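Side-chain contacts in endo-b-1,4-glucanase (Nasutitermes takasagoensis, PDB 1KS8), which probably hydrolyses internal beta-1,4-glucosidic linkages in cellulose and related beta-glucans, as a family 9 glycoside hydrolase of the (alpha/alpha)6 fold: residues A310-I313 / M314-A318; K256-G259 / V260-L263; L322-S325 / S326-F330; V281-I285 / N286-K290. One frame throughout, in Å; residues are numbered along the deposited sequence.

In the fold
Followed from the N terminus, the four contacts come strictly in series; none nests in or crosses another, and each joins residues only a turn or so apart. Contact 2 forms the first turns of helix 257-268, beside residues that bind calcium. Contact 4 ends helix 271-286 and turns the chain into the loop beyond. Contact 1 is the second half of helix 303-319, and contact 3 starts helix 324-341. Contact 1 is the hub, touching the other three: Ile-313 and Glu-316 meet contact 2, Met-314 meets contacts 3 and 4. Contacts 3 and 4 also touch, through Tyr-327 and Phe-330, whereas contact 2 stays about 6 Å or more, nearest atoms, from both.

Contact 1: A310-I313 / M314-A318; sequences AAFI and MLEAA
Met-314 opens the second half of this helical stretch by giving its N-H to Ala-310 O at 2.9 Å, and its extended side chain runs back along the first half, with CG 3.3 Å from the same Ala-310 O. Leu-315 repeats the pattern one residue on: its N bonds to Ala-311 O, and its CG rests 3.3 Å from that oxygen. Glu-316 makes the distinctive side-chain contact. Its N bonds to Phe-312 O, while its chain, bent at chi2 (-77°), brings CG over one face of the Phe-312 ring, a CH-pi contact 4.0 Å from the centroid and displaced toward the rim. The two side chains lie alongside and point the same way, with the carboxylate turned 64° from the ring and Glu-316 OE1 3.3 Å from Phe-312 CZ. An alanine at Phe-312 would leave Glu-316 CG without its aromatic face and would probably allow the carboxylate arm to swing. That carboxylate lies close to Asp-78, a like-charged pairing that may raise the proton affinity of one of them. Ala-317 closes the turn with N to Ile-313 O, 2.8 Å. All of this is buried: the helix is wedged among its neighbours, with Met-314 against helix 271-286, Leu-315 between helices 324-341 and 415-430, and Phe-312 edge-to-face with Trp-74 of helix 62-78.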
ATOM      1  N   ALA A 310       4.501  10.536   4.365  1.00  9.15           N
ATOM      2  CA  ALA A 310       5.583  11.409   4.795  1.00  8.34           C
ATOM      3  C   ALA A 310       5.877  11.122   6.264  1.00  9.48           C
ATOM      4  O   ALA A 310       7.040  11.070   6.673  1.00 10.09           O
ATOM      5  CB  ALA A 310       5.191  12.869   4.605  1.00 10.36           C
ATOM      6  N   ALA A 311       4.826  10.927   7.055  1.00  9.07           N
ATOM      7  CA  ALA A 311       4.997  10.635   8.474  1.00  9.16           C
ATOM      8  C   ALA A 311       5.826   9.365   8.649  1.00  9.39           C
ATOM      9  O   ALA A 311       6.693   9.299   9.522  1.00  9.28           O
ATOM     10  CB  ALA A 311       3.637  10.475   9.157  1.00  9.15           C
ATOM     11  N   PHE A 312       5.571   8.355   7.822  1.00  9.08           N
ATOM     12  CA  PHE A 312       6.333   7.121   7.947  1.00  8.43           C
ATOM     13  C   PHE A 312       7.800   7.331   7.587  1.00  9.08           C
ATOM     14  O   PHE A 312       8.682   6.771   8.235  1.00  9.73           O
ATOM     15  CB  PHE A 312       5.753   6.008   7.077  1.00 10.60           C
ATOM     16  CG  PHE A 312       6.390   4.677   7.332  1.00  9.27           C
ATOM     17  CD1 PHE A 312       6.309   4.091   8.592  1.00  9.96           C
ATOM     18  CD2 PHE A 312       7.124   4.035   6.341  1.00 11.04           C
ATOM     19  CE1 PHE A 312       6.953   2.887   8.866  1.00 11.35           C
ATOM     20  CE2 PHE A 312       7.773   2.828   6.606  1.00 11.54           C
ATOM     21  CZ  PHE A 312       7.686   2.257   7.870  1.00 12.25           C
ATOM     22  N   ILE A 313       8.065   8.128   6.556  1.00  8.45           N
ATOM     23  CA  ILE A 313       9.446   8.403   6.176  1.00  8.64           C
ATOM     24  C   ILE A 313      10.138   9.097   7.346  1.00  8.79           C
ATOM     25  O   ILE A 313      11.299   8.820   7.643  1.00  9.82           O
ATOM     26  CB  ILE A 313       9.520   9.297   4.911  1.00  9.51           C
ATOM     27  CG1 ILE A 313       9.120   8.477   3.679  1.00 11.14           C
ATOM     28  CG2 ILE A 313      10.932   9.859   4.735  1.00 10.66           C
ATOM     29  CD1 ILE A 313      10.033   7.288   3.388  1.00 13.15           C
ATOM     30  N   MET A 314       9.417   9.986   8.022  1.00  9.33           N
ATOM     31  CA  MET A 314       9.978  10.700   9.165  1.00  9.65           C
ATOM     32  C   MET A 314      10.292   9.741  10.306  1.00 10.26           C
ATOM     33  O   MET A 314      11.325   9.868  10.968  1.00 10.65           O
ATOM     34  CB  MET A 314       9.008  11.775   9.651  1.00 10.04           C
ATOM     35  CG  MET A 314       8.883  12.949   8.703  1.00 10.63           C
ATOM     36  SD  MET A 314       7.786  14.215   9.353  1.00 12.28           S
ATOM     37  CE  MET A 314       7.441  15.142   7.862  1.00 12.10           C
ATOM     38  N   LEU A 315       9.400   8.783  10.540  1.00  9.97           N
ATOM     39  CA  LEU A 315       9.606   7.807  11.602  1.00  9.97           C
ATOM     40  C   LEU A 315      10.802   6.913  11.276  1.00 10.74           C
ATOM     41  O   LEU A 315      11.568   6.534  12.168  1.00 11.45           O
ATOM     42  CB  LEU A 315       8.332   6.980  11.799  1.00 10.62           C
ATOM     43  CG  LEU A 315       7.206   7.792  12.451  1.00 10.00           C
ATOM     44  CD1 LEU A 315       5.857   7.123  12.221  1.00 11.27           C
ATOM     45  CD2 LEU A 315       7.491   7.943  13.937  1.00 11.43           C
ATOM     46  N   GLU A 316      10.974   6.589   9.997  1.00 11.41           N
ATOM     47  CA  GLU A 316      12.100   5.762   9.575  1.00 11.64           C
ATOM     48  C   GLU A 316      13.391   6.564   9.712  1.00 12.35           C
ATOM     49  O   GLU A 316      14.435   6.024  10.084  1.00 13.03           O
ATOM     50  CB  GLU A 316      11.914   5.305   8.124  1.00 10.63           C
ATOM     51  CG  GLU A 316      10.962   4.128   7.971  1.00 12.09           C
ATOM     52  CD  GLU A 316      11.605   2.810   8.356  1.00 13.97           C
ATOM     53  OE1 GLU A 316      10.873   1.847   8.663  1.00 12.37           O
ATOM     54  OE2 GLU A 316      12.852   2.733   8.340  1.00 17.60           O
ATOM     55  N   ALA A 317      13.313   7.856   9.414  1.00 11.62           N
ATOM     56  CA  ALA A 317      14.475   8.734   9.516  1.00 11.73           C
ATOM     57  C   ALA A 317      14.905   8.857  10.974  1.00 12.15           C
ATOM     58  O   ALA A 317      16.101   8.870  11.278  1.00 12.74           O
ATOM     59  CB  ALA A 317      14.143  10.106   8.952  1.00 12.21           C
ATOM     60  N   ALA A 318      13.929   8.950  11.873  1.00 12.28           N
ATOM     61  CA  ALA A 318      14.221   9.066  13.297  1.00 13.79           C
ATOM     62  C   ALA A 318      15.010   7.853  13.780  1.00 15.27           C
ATOM     63  O   ALA A 318      15.875   7.973  14.650  1.00 15.16           O
ATOM     64  CB  ALA A 318      12.925   9.206  14.092  1.00 13.37           C
TER

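Contact 2: K256-G259 / V260-L263; sequences KVSG and VQVL
Gln-261 lies alongside Val-257 one turn earlier, and here the packing is tightest: Gln-261 OE1 comes to 3.1 Å from Val-257 CG1. With its CG anti to the carbonyl carbon (chi1 -70°) and the rest of the chain extended, the glutamine reaches back over the preceding turn, where its CG lies 3.2 Å from Val-257 O. The backbone keeps the helical pattern. Lys-256, at the N-cap position, offers its O to Val-260 N at 2.9 Å, with a nearly straight N-H (165°), and the next three bonds run from Gln-261 N to Val-257 O, from Val-262 N to Ser-258 O and from Leu-263 N to Gly-259 O. Val-262 holds CG1 between its backbone N and carbonyl carbon (chi1 76°), which sets that methyl 3.4 Å from Gly-259 O.

The looser side is that of Ser-258. Its OG stands 4.2 Å from Gln-261 NE2, and a water bridges the gap, 2.6 Å from Ser-258 OG and joined only weakly to the amide nitrogen. Ser-258 OG also bonds to Gly-250 N, and the other end of the amide, Gln-261 OE1, to Tyr-239 OH.

Although every residue here is buried, the stretch is far from apolar. Lys-256 forms salt bridges with Glu-154 and with Glu-214, a calcium-binding residue, and its backbone N bonds to Asp-213, another of that site; its ammonium group probably offsets part of the negative charge these acids carry when ionised.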
ATOM      1  N   LYS A 256       9.235   6.298  -5.010  1.00 24.09           N
ATOM      2  CA  LYS A 256       9.656   6.123  -3.630  1.00 23.42           C
ATOM      3  C   LYS A 256      11.135   6.400  -3.405  1.00 21.07           C
ATOM      4  O   LYS A 256      11.819   5.646  -2.711  1.00 19.89           O
ATOM      5  CB  LYS A 256       9.316   4.706  -3.176  1.00 24.68           C
ATOM      6  CG  LYS A 256       9.802   3.629  -4.130  1.00 26.75           C
ATOM      7  CD  LYS A 256       9.286   2.263  -3.723  1.00 27.44           C
ATOM      8  CE  LYS A 256       7.766   2.208  -3.725  1.00 26.83           C
ATOM      9  NZ  LYS A 256       7.195   2.466  -5.076  1.00 29.92           N
ATOM     10  N   VAL A 257      11.619   7.493  -3.983  1.00 19.29           N
ATOM     11  CA  VAL A 257      13.015   7.878  -3.836  1.00 18.47           C
ATOM     12  C   VAL A 257      13.400   7.982  -2.361  1.00 15.52           C
ATOM     13  O   VAL A 257      14.468   7.522  -1.960  1.00 14.61           O
ATOM     14  CB  VAL A 257      13.287   9.233  -4.525  1.00 20.58           C
ATOM     15  CG1 VAL A 257      14.747   9.612  -4.371  1.00 21.42           C
ATOM     16  CG2 VAL A 257      12.911   9.145  -5.999  1.00 22.86           C
ATOM     17  N   SER A 258      12.532   8.582  -1.550  1.00 15.31           N
ATOM     18  CA  SER A 258      12.821   8.726  -0.126  1.00 13.87           C
ATOM     19  C   SER A 258      12.855   7.375   0.578  1.00 12.54           C
ATOM     20  O   SER A 258      13.601   7.186   1.538  1.00 13.28           O
ATOM     21  CB  SER A 258      11.789   9.635   0.542  1.00 15.26           C
ATOM     22  OG  SER A 258      11.937  10.974   0.103  1.00 16.49           O
ATOM     23  N   GLY A 259      12.036   6.440   0.107  1.00 11.79           N
ATOM     24  CA  GLY A 259      12.025   5.116   0.699  1.00 11.87           C
ATOM     25  C   GLY A 259      13.355   4.449   0.407  1.00 10.90           C
ATOM     26  O   GLY A 259      13.976   3.864   1.291  1.00 10.70           O
ATOM     27  N   VAL A 260      13.794   4.550  -0.844  1.00 10.77           N
ATOM     28  CA  VAL A 260      15.064   3.968  -1.269  1.00 11.06           C
ATOM     29  C   VAL A 260      16.212   4.557  -0.458  1.00 10.24           C
ATOM     30  O   VAL A 260      17.082   3.837   0.030  1.00 10.29           O
ATOM     31  CB  VAL A 260      15.330   4.246  -2.767  1.00 10.54           C
ATOM     32  CG1 VAL A 260      16.767   3.891  -3.123  1.00 13.81           C
ATOM     33  CG2 VAL A 260      14.366   3.439  -3.621  1.00 12.83           C
ATOM     34  N   GLN A 261      16.199   5.875  -0.314  1.00 10.58           N
ATOM     35  CA  GLN A 261      17.241   6.575   0.420  1.00 11.91           C
ATOM     36  C   GLN A 261      17.312   6.236   1.906  1.00 10.94           C
ATOM     37  O   GLN A 261      18.395   5.997   2.439  1.00 11.61           O
ATOM     38  CB  GLN A 261      17.069   8.080   0.217  1.00 13.11           C
ATOM     39  CG  GLN A 261      17.409   8.509  -1.205  1.00 14.39           C
ATOM     40  CD  GLN A 261      16.848   9.866  -1.578  1.00 16.14           C
ATOM     41  OE1 GLN A 261      17.204  10.429  -2.615  1.00 20.57           O
ATOM     42  NE2 GLN A 261      15.961  10.394  -0.746  1.00 14.25           N
ATOM     43  N   VAL A 262      16.171   6.200   2.588  1.00 11.29           N
ATOM     44  CA  VAL A 262      16.203   5.883   4.007  1.00 11.80           C
ATOM     45  C   VAL A 262      16.542   4.405   4.206  1.00 12.21           C
ATOM     46  O   VAL A 262      17.148   4.029   5.210  1.00 13.70           O
ATOM     47  CB  VAL A 262      14.859   6.251   4.702  1.00 12.80           C
ATOM     48  CG1 VAL A 262      13.784   5.230   4.375  1.00 13.93           C
ATOM     49  CG2 VAL A 262      15.068   6.373   6.202  1.00 14.52           C
ATOM     50  N   LEU A 263      16.178   3.573   3.233  1.00 12.08           N
ATOM     51  CA  LEU A 263      16.468   2.143   3.304  1.00 12.64           C
ATOM     52  C   LEU A 263      17.975   1.935   3.123  1.00 12.60           C
ATOM     53  O   LEU A 263      18.615   1.247   3.919  1.00 14.22           O
ATOM     54  CB  LEU A 263      15.716   1.389   2.201  1.00 14.68           C
ATOM     55  CG  LEU A 263      15.231  -0.046   2.455  1.00 19.41           C
ATOM     56  CD1 LEU A 263      15.063  -0.745   1.110  1.00 15.53           C
ATOM     57  CD2 LEU A 263      16.201  -0.819   3.326  1.00 19.07           C
TER
HETATM   58  O   HOH W   1      14.210  12.221   0.026  1.00 27.70           O

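Contact 3: L322-S325 / S326-F330; sequences LSAS and SYRQF
Backbone bonds begin the helix: Tyr-327 N donates a hydrogen bond to Ser-323 O at 2.8 Å, nearly along the C=O axis (176°), followed by Arg-328 N to Ala-324 O and Gln-329 N to Ser-325 O. The same Ser-323 O has Ser-326 OG 3.1 Å away, a bond that is not settled.

Contacts to flat groups come next. Ser-323 CB sits over one face of the Tyr-327 ring, a CH-pi contact 3.8 Å from the centroid, while Leu-322 CB packs 3.8 Å from Tyr-327 CE2. Ala-324 CB lies over one face of the Arg-328 guanidinium, whose arm runs extended from CG to NE before NH2 pairs with Glu-319. This is the N terminus of helix 324-341 in the (alpha/alpha)6 barrel, with Ser-323 at the N-cap position but making no capping bond through its side chain.

Water supplies the remaining polar link, lying 2.7 Å from Ser-323 OG and 3.1 Å from Tyr-327 OH. A valine in place of Tyr-327 would probably leave the water without its phenolic partner, Ser-323 CB without its aromatic face, and a gap against Val-281 and Ile-285 of helix 271-286.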
ATOM      1  N   LEU A 322      18.312  10.635  13.113  1.00 15.66           N
ATOM      2  CA  LEU A 322      18.130  11.985  12.592  1.00 16.28           C
ATOM      3  C   LEU A 322      17.008  12.700  13.339  1.00 16.27           C
ATOM      4  O   LEU A 322      15.853  12.271  13.280  1.00 16.45           O
ATOM      5  CB  LEU A 322      17.786  11.941  11.100  1.00 17.84           C
ATOM      6  CG  LEU A 322      18.870  11.469  10.128  1.00 19.10           C
ATOM      7  CD1 LEU A 322      18.270  11.284   8.742  1.00 20.17           C
ATOM      8  CD2 LEU A 322      20.006  12.483  10.092  1.00 20.32           C
ATOM      9  N   SER A 323      17.355  13.783  14.032  1.00 16.23           N
ATOM     10  CA  SER A 323      16.393  14.586  14.794  1.00 16.35           C
ATOM     11  C   SER A 323      15.222  13.729  15.253  1.00 15.04           C
ATOM     12  O   SER A 323      14.063  14.078  15.030  1.00 14.90           O
ATOM     13  CB  SER A 323      15.866  15.733  13.928  1.00 17.17           C
ATOM     14  OG  SER A 323      16.926  16.462  13.336  1.00 22.89           O
ATOM     15  N   ALA A 324      15.534  12.611  15.899  1.00 15.30           N
ATOM     16  CA  ALA A 324      14.523  11.662  16.352  1.00 14.20           C
ATOM     17  C   ALA A 324      13.297  12.251  17.039  1.00 14.84           C
ATOM     18  O   ALA A 324      12.169  11.976  16.634  1.00 13.58           O
ATOM     19  CB  ALA A 324      15.168  10.621  17.254  1.00 14.05           C
ATOM     20  N   SER A 325      13.507  13.052  18.076  1.00 15.08           N
ATOM     21  CA  SER A 325      12.390  13.643  18.806  1.00 15.51           C
ATOM     22  C   SER A 325      11.484  14.525  17.954  1.00 15.33           C
ATOM     23  O   SER A 325      10.262  14.356  17.959  1.00 14.31           O
ATOM     24  CB  SER A 325      12.907  14.446  20.002  1.00 18.64           C
ATOM     25  OG  SER A 325      13.516  13.590  20.952  1.00 22.94           O
ATOM     26  N   SER A 326      12.075  15.462  17.221  1.00 13.66           N
ATOM     27  CA  SER A 326      11.293  16.367  16.388  1.00 14.46           C
ATOM     28  C   SER A 326      10.617  15.661  15.217  1.00 13.12           C
ATOM     29  O   SER A 326       9.473  15.964  14.881  1.00 13.19           O
ATOM     30  CB  SER A 326      12.174  17.515  15.874  1.00 16.86           C
ATOM     31  OG  SER A 326      13.257  17.036  15.098  1.00 22.20           O
ATOM     32  N   TYR A 327      11.321  14.718  14.598  1.00 12.54           N
ATOM     33  CA  TYR A 327      10.765  13.979  13.468  1.00 11.67           C
ATOM     34  C   TYR A 327       9.589  13.111  13.909  1.00 11.79           C
ATOM     35  O   TYR A 327       8.557  13.056  13.238  1.00 10.85           O
ATOM     36  CB  TYR A 327      11.846  13.107  12.825  1.00 11.89           C
ATOM     37  CG  TYR A 327      12.802  13.852  11.913  1.00 12.72           C
ATOM     38  CD1 TYR A 327      12.839  15.249  11.881  1.00 12.93           C
ATOM     39  CD2 TYR A 327      13.676  13.153  11.083  1.00 12.97           C
ATOM     40  CE1 TYR A 327      13.726  15.928  11.042  1.00 13.51           C
ATOM     41  CE2 TYR A 327      14.563  13.819  10.244  1.00 13.80           C
ATOM     42  CZ  TYR A 327      14.584  15.202  10.228  1.00 13.59           C
ATOM     43  OH  TYR A 327      15.466  15.850   9.393  1.00 14.46           O
ATOM     44  N   ARG A 328       9.747  12.432  15.040  1.00 11.07           N
ATOM     45  CA  ARG A 328       8.686  11.581  15.566  1.00 11.00           C
ATOM     46  C   ARG A 328       7.479  12.419  15.967  1.00 11.22           C
ATOM     47  O   ARG A 328       6.334  12.033  15.725  1.00 10.46           O
ATOM     48  CB  ARG A 328       9.202  10.788  16.769  1.00 11.30           C
ATOM     49  CG  ARG A 328      10.136   9.660  16.375  1.00 10.88           C
ATOM     50  CD  ARG A 328      10.893   9.093  17.564  1.00 10.95           C
ATOM     51  NE  ARG A 328      11.678   7.928  17.168  1.00 11.87           N
ATOM     52  CZ  ARG A 328      12.661   7.395  17.887  1.00 13.30           C
ATOM     53  NH1 ARG A 328      13.000   7.920  19.057  1.00 14.81           N
ATOM     54  NH2 ARG A 328      13.302   6.324  17.433  1.00 14.50           N
ATOM     55  N   GLN A 329       7.736  13.570  16.578  1.00 11.85           N
ATOM     56  CA  GLN A 329       6.661  14.459  16.997  1.00 13.33           C
ATOM     57  C   GLN A 329       5.888  14.964  15.783  1.00 11.87           C
ATOM     58  O   GLN A 329       4.655  14.955  15.776  1.00 11.98           O
ATOM     59  CB  GLN A 329       7.229  15.651  17.770  1.00 15.56           C
ATOM     60  CG  GLN A 329       6.181  16.665  18.222  1.00 21.96           C
ATOM     61  CD  GLN A 329       5.341  16.175  19.390  1.00 24.99           C
ATOM     62  OE1 GLN A 329       4.394  16.843  19.808  1.00 29.45           O
ATOM     63  NE2 GLN A 329       5.688  15.013  19.929  1.00 27.62           N
ATOM     64  N   PHE A 330       6.604  15.398  14.748  1.00 11.02           N
ATOM     65  CA  PHE A 330       5.924  15.905  13.566  1.00 11.11           C
ATOM     66  C   PHE A 330       5.115  14.803  12.898  1.00 10.01           C
ATOM     67  O   PHE A 330       3.985  15.028  12.467  1.00  9.49           O
ATOM     68  CB  PHE A 330       6.908  16.491  12.553  1.00 10.83           C
ATOM     69  CG  PHE A 330       6.240  17.335  11.505  1.00 12.01           C
ATOM     70  CD1 PHE A 330       6.099  18.708  11.685  1.00 12.14           C
ATOM     71  CD2 PHE A 330       5.673  16.746  10.381  1.00 11.75           C
ATOM     72  CE1 PHE A 330       5.396  19.480  10.760  1.00 12.89           C
ATOM     73  CE2 PHE A 330       4.969  17.508   9.453  1.00 13.47           C
ATOM     74  CZ  PHE A 330       4.830  18.879   9.643  1.00 12.76           C
TER
HETATM   75  O   HOH W   2      18.030  15.462  11.078  1.00 41.03           O

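Contact 4: V281-I285 / N286-K290; sequences VNYLI and NNQQK
Tyr-283 holds CG anti to its own N (chi1 169°), which brings the ring alongside the departing chain, and Lys-290, extended until a final bend at chi4 (63°), folds its ammonium back to the helix end. The ring meets the backbone N of Gln-288 over one face, about 4.0 Å above its plane and toward the rim, with Asn-287 CB 3.6 Å from Tyr-283 CE1. Leu-284 CD2 lies alongside Gln-288 CB at 3.9 Å.

The turn is made at Tyr-283 O, which takes two donors from opposite faces of its plane: Asn-287 N at 2.7 Å and Gln-288 N at 3.0 Å. One residue earlier, Asn-286 N bonds to Asn-282 O.

Lys-290 NZ then collects three carbonyls. It reaches Leu-284 O at 2.8 Å in the carbonyl plane, Ile-285 O at 3.1 Å from above that carbonyl's plane, and Gln-288 O at 2.8 Å on a lone pair.

Leu-284 and Ile-285 lie in the last turn of helix 271-286, where the chain leaves helical geometry at Asn-287, and their carbonyls take the ammonium as donor instead of a backbone N-H of residues 286-290. A positive ammonium placed there probably complements the negative end of the helix dipole, while also tying the loop back against the helix.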
ATOM      1  N   VAL A 281      13.027  15.679   4.716  1.00 10.42           N
ATOM      2  CA  VAL A 281      12.183  15.810   5.895  1.00 10.82           C
ATOM      3  C   VAL A 281      12.148  17.246   6.404  1.00 12.11           C
ATOM      4  O   VAL A 281      11.078  17.768   6.718  1.00 12.80           O
ATOM      5  CB  VAL A 281      12.653  14.872   7.029  1.00 11.29           C
ATOM      6  CG1 VAL A 281      11.831  15.126   8.285  1.00 11.69           C
ATOM      7  CG2 VAL A 281      12.498  13.416   6.594  1.00 11.02           C
ATOM      8  N   ASN A 282      13.311  17.888   6.482  1.00 12.33           N
ATOM      9  CA  ASN A 282      13.374  19.268   6.952  1.00 12.46           C
ATOM     10  C   ASN A 282      12.522  20.154   6.056  1.00 13.13           C
ATOM     11  O   ASN A 282      11.836  21.057   6.534  1.00 12.60           O
ATOM     12  CB  ASN A 282      14.823  19.766   6.963  1.00 12.97           C
ATOM     13  CG  ASN A 282      15.653  19.124   8.063  1.00 14.22           C
ATOM     14  OD1 ASN A 282      16.880  19.260   8.089  1.00 17.14           O
ATOM     15  ND2 ASN A 282      14.992  18.427   8.980  1.00 12.57           N
ATOM     16  N   TYR A 283      12.565  19.890   4.754  1.00 12.16           N
ATOM     17  CA  TYR A 283      11.776  20.654   3.799  1.00 12.52           C
ATOM     18  C   TYR A 283      10.284  20.500   4.082  1.00 12.06           C
ATOM     19  O   TYR A 283       9.539  21.478   4.084  1.00 12.21           O
ATOM     20  CB  TYR A 283      12.056  20.193   2.368  1.00 12.58           C
ATOM     21  CG  TYR A 283      11.068  20.767   1.384  1.00 14.31           C
ATOM     22  CD1 TYR A 283      11.094  22.121   1.056  1.00 16.62           C
ATOM     23  CD2 TYR A 283      10.054  19.976   0.845  1.00 15.34           C
ATOM     24  CE1 TYR A 283      10.131  22.677   0.223  1.00 18.43           C
ATOM     25  CE2 TYR A 283       9.084  20.523   0.010  1.00 17.41           C
ATOM     26  CZ  TYR A 283       9.128  21.873  -0.294  1.00 18.92           C
ATOM     27  OH  TYR A 283       8.156  22.425  -1.094  1.00 21.26           O
ATOM     28  N   LEU A 284       9.847  19.265   4.307  1.00 11.14           N
ATOM     29  CA  LEU A 284       8.439  19.015   4.591  1.00 10.84           C
ATOM     30  C   LEU A 284       7.986  19.755   5.842  1.00 11.21           C
ATOM     31  O   LEU A 284       6.951  20.417   5.842  1.00 11.18           O
ATOM     32  CB  LEU A 284       8.185  17.516   4.776  1.00 10.56           C
ATOM     33  CG  LEU A 284       8.321  16.608   3.553  1.00 10.23           C
ATOM     34  CD1 LEU A 284       8.061  15.169   3.977  1.00 11.74           C
ATOM     35  CD2 LEU A 284       7.334  17.035   2.465  1.00 11.34           C
ATOM     36  N   ILE A 285       8.768  19.636   6.909  1.00 12.00           N
ATOM     37  CA  ILE A 285       8.438  20.277   8.175  1.00 12.78           C
ATOM     38  C   ILE A 285       8.454  21.800   8.109  1.00 13.33           C
ATOM     39  O   ILE A 285       7.524  22.463   8.574  1.00 13.40           O
ATOM     40  CB  ILE A 285       9.414  19.824   9.287  1.00 12.80           C
ATOM     41  CG1 ILE A 285       9.252  18.322   9.527  1.00 13.86           C
ATOM     42  CG2 ILE A 285       9.165  20.616  10.567  1.00 11.87           C
ATOM     43  CD1 ILE A 285      10.172  17.753  10.586  1.00 15.09           C
ATOM     44  N   ASN A 286       9.501  22.346   7.506  1.00 13.70           N
ATOM     45  CA  ASN A 286       9.672  23.791   7.425  1.00 13.93           C
ATOM     46  C   ASN A 286       9.003  24.529   6.273  1.00 14.26           C
ATOM     47  O   ASN A 286       8.547  25.658   6.455  1.00 15.27           O
ATOM     48  CB  ASN A 286      11.171  24.125   7.393  1.00 16.15           C
ATOM     49  CG  ASN A 286      11.896  23.709   8.657  1.00 17.47           C
ATOM     50  OD1 ASN A 286      13.101  23.449   8.635  1.00 22.03           O
ATOM     51  ND2 ASN A 286      11.175  23.662   9.768  1.00 18.25           N
ATOM     52  N   ASN A 287       8.925  23.908   5.098  1.00 13.35           N
ATOM     53  CA  ASN A 287       8.382  24.617   3.945  1.00 14.50           C
ATOM     54  C   ASN A 287       7.212  24.067   3.132  1.00 13.49           C
ATOM     55  O   ASN A 287       6.460  24.848   2.549  1.00 14.20           O
ATOM     56  CB  ASN A 287       9.536  24.933   2.992  1.00 15.27           C
ATOM     57  CG  ASN A 287      10.653  25.709   3.672  1.00 17.20           C
ATOM     58  OD1 ASN A 287      11.772  25.215   3.818  1.00 19.50           O
ATOM     59  ND2 ASN A 287      10.347  26.924   4.101  1.00 16.16           N
ATOM     60  N   GLN A 288       7.056  22.748   3.057  1.00 12.62           N
ATOM     61  CA  GLN A 288       5.952  22.178   2.279  1.00 11.80           C
ATOM     62  C   GLN A 288       4.620  22.822   2.654  1.00 11.35           C
ATOM     63  O   GLN A 288       4.351  23.076   3.830  1.00 11.62           O
ATOM     64  CB  GLN A 288       5.865  20.664   2.501  1.00 11.97           C
ATOM     65  CG  GLN A 288       4.620  20.015   1.888  1.00 11.37           C
ATOM     66  CD  GLN A 288       4.622  20.031   0.366  1.00 13.40           C
ATOM     67  OE1 GLN A 288       3.578  20.208  -0.266  1.00 15.15           O
ATOM     68  NE2 GLN A 288       5.792  19.832  -0.229  1.00 11.72           N
ATOM     69  N   GLN A 289       3.789  23.084   1.649  1.00 11.34           N
ATOM     70  CA  GLN A 289       2.488  23.691   1.885  1.00 12.29           C
ATOM     71  C   GLN A 289       1.695  22.867   2.888  1.00 12.16           C
ATOM     72  O   GLN A 289       1.694  21.636   2.835  1.00 12.00           O
ATOM     73  CB  GLN A 289       1.692  23.800   0.582  1.00 12.73           C
ATOM     74  CG  GLN A 289       0.278  24.333   0.789  1.00 14.72           C
ATOM     75  CD  GLN A 289      -0.483  24.527  -0.505  1.00 16.98           C
ATOM     76  OE1 GLN A 289      -1.711  24.652  -0.503  1.00 19.54           O
ATOM     77  NE2 GLN A 289       0.240  24.568  -1.619  1.00 18.39           N
ATOM     78  N   LYS A 290       1.023  23.558   3.799  1.00 12.21           N
ATOM     79  CA  LYS A 290       0.214  22.905   4.817  1.00 12.97           C
ATOM     80  C   LYS A 290      -1.135  23.597   4.894  1.00 12.37           C
ATOM     81  O   LYS A 290      -1.271  24.749   4.485  1.00 13.08           O
ATOM     82  CB  LYS A 290       0.908  22.996   6.177  1.00 13.82           C
ATOM     83  CG  LYS A 290       2.282  22.349   6.210  1.00 14.77           C
ATOM     84  CD  LYS A 290       3.003  22.627   7.514  1.00 15.16           C
ATOM     85  CE  LYS A 290       4.385  21.987   7.516  1.00 13.45           C
ATOM     86  NZ  LYS A 290       5.264  22.552   6.448  1.00 11.86           N
TER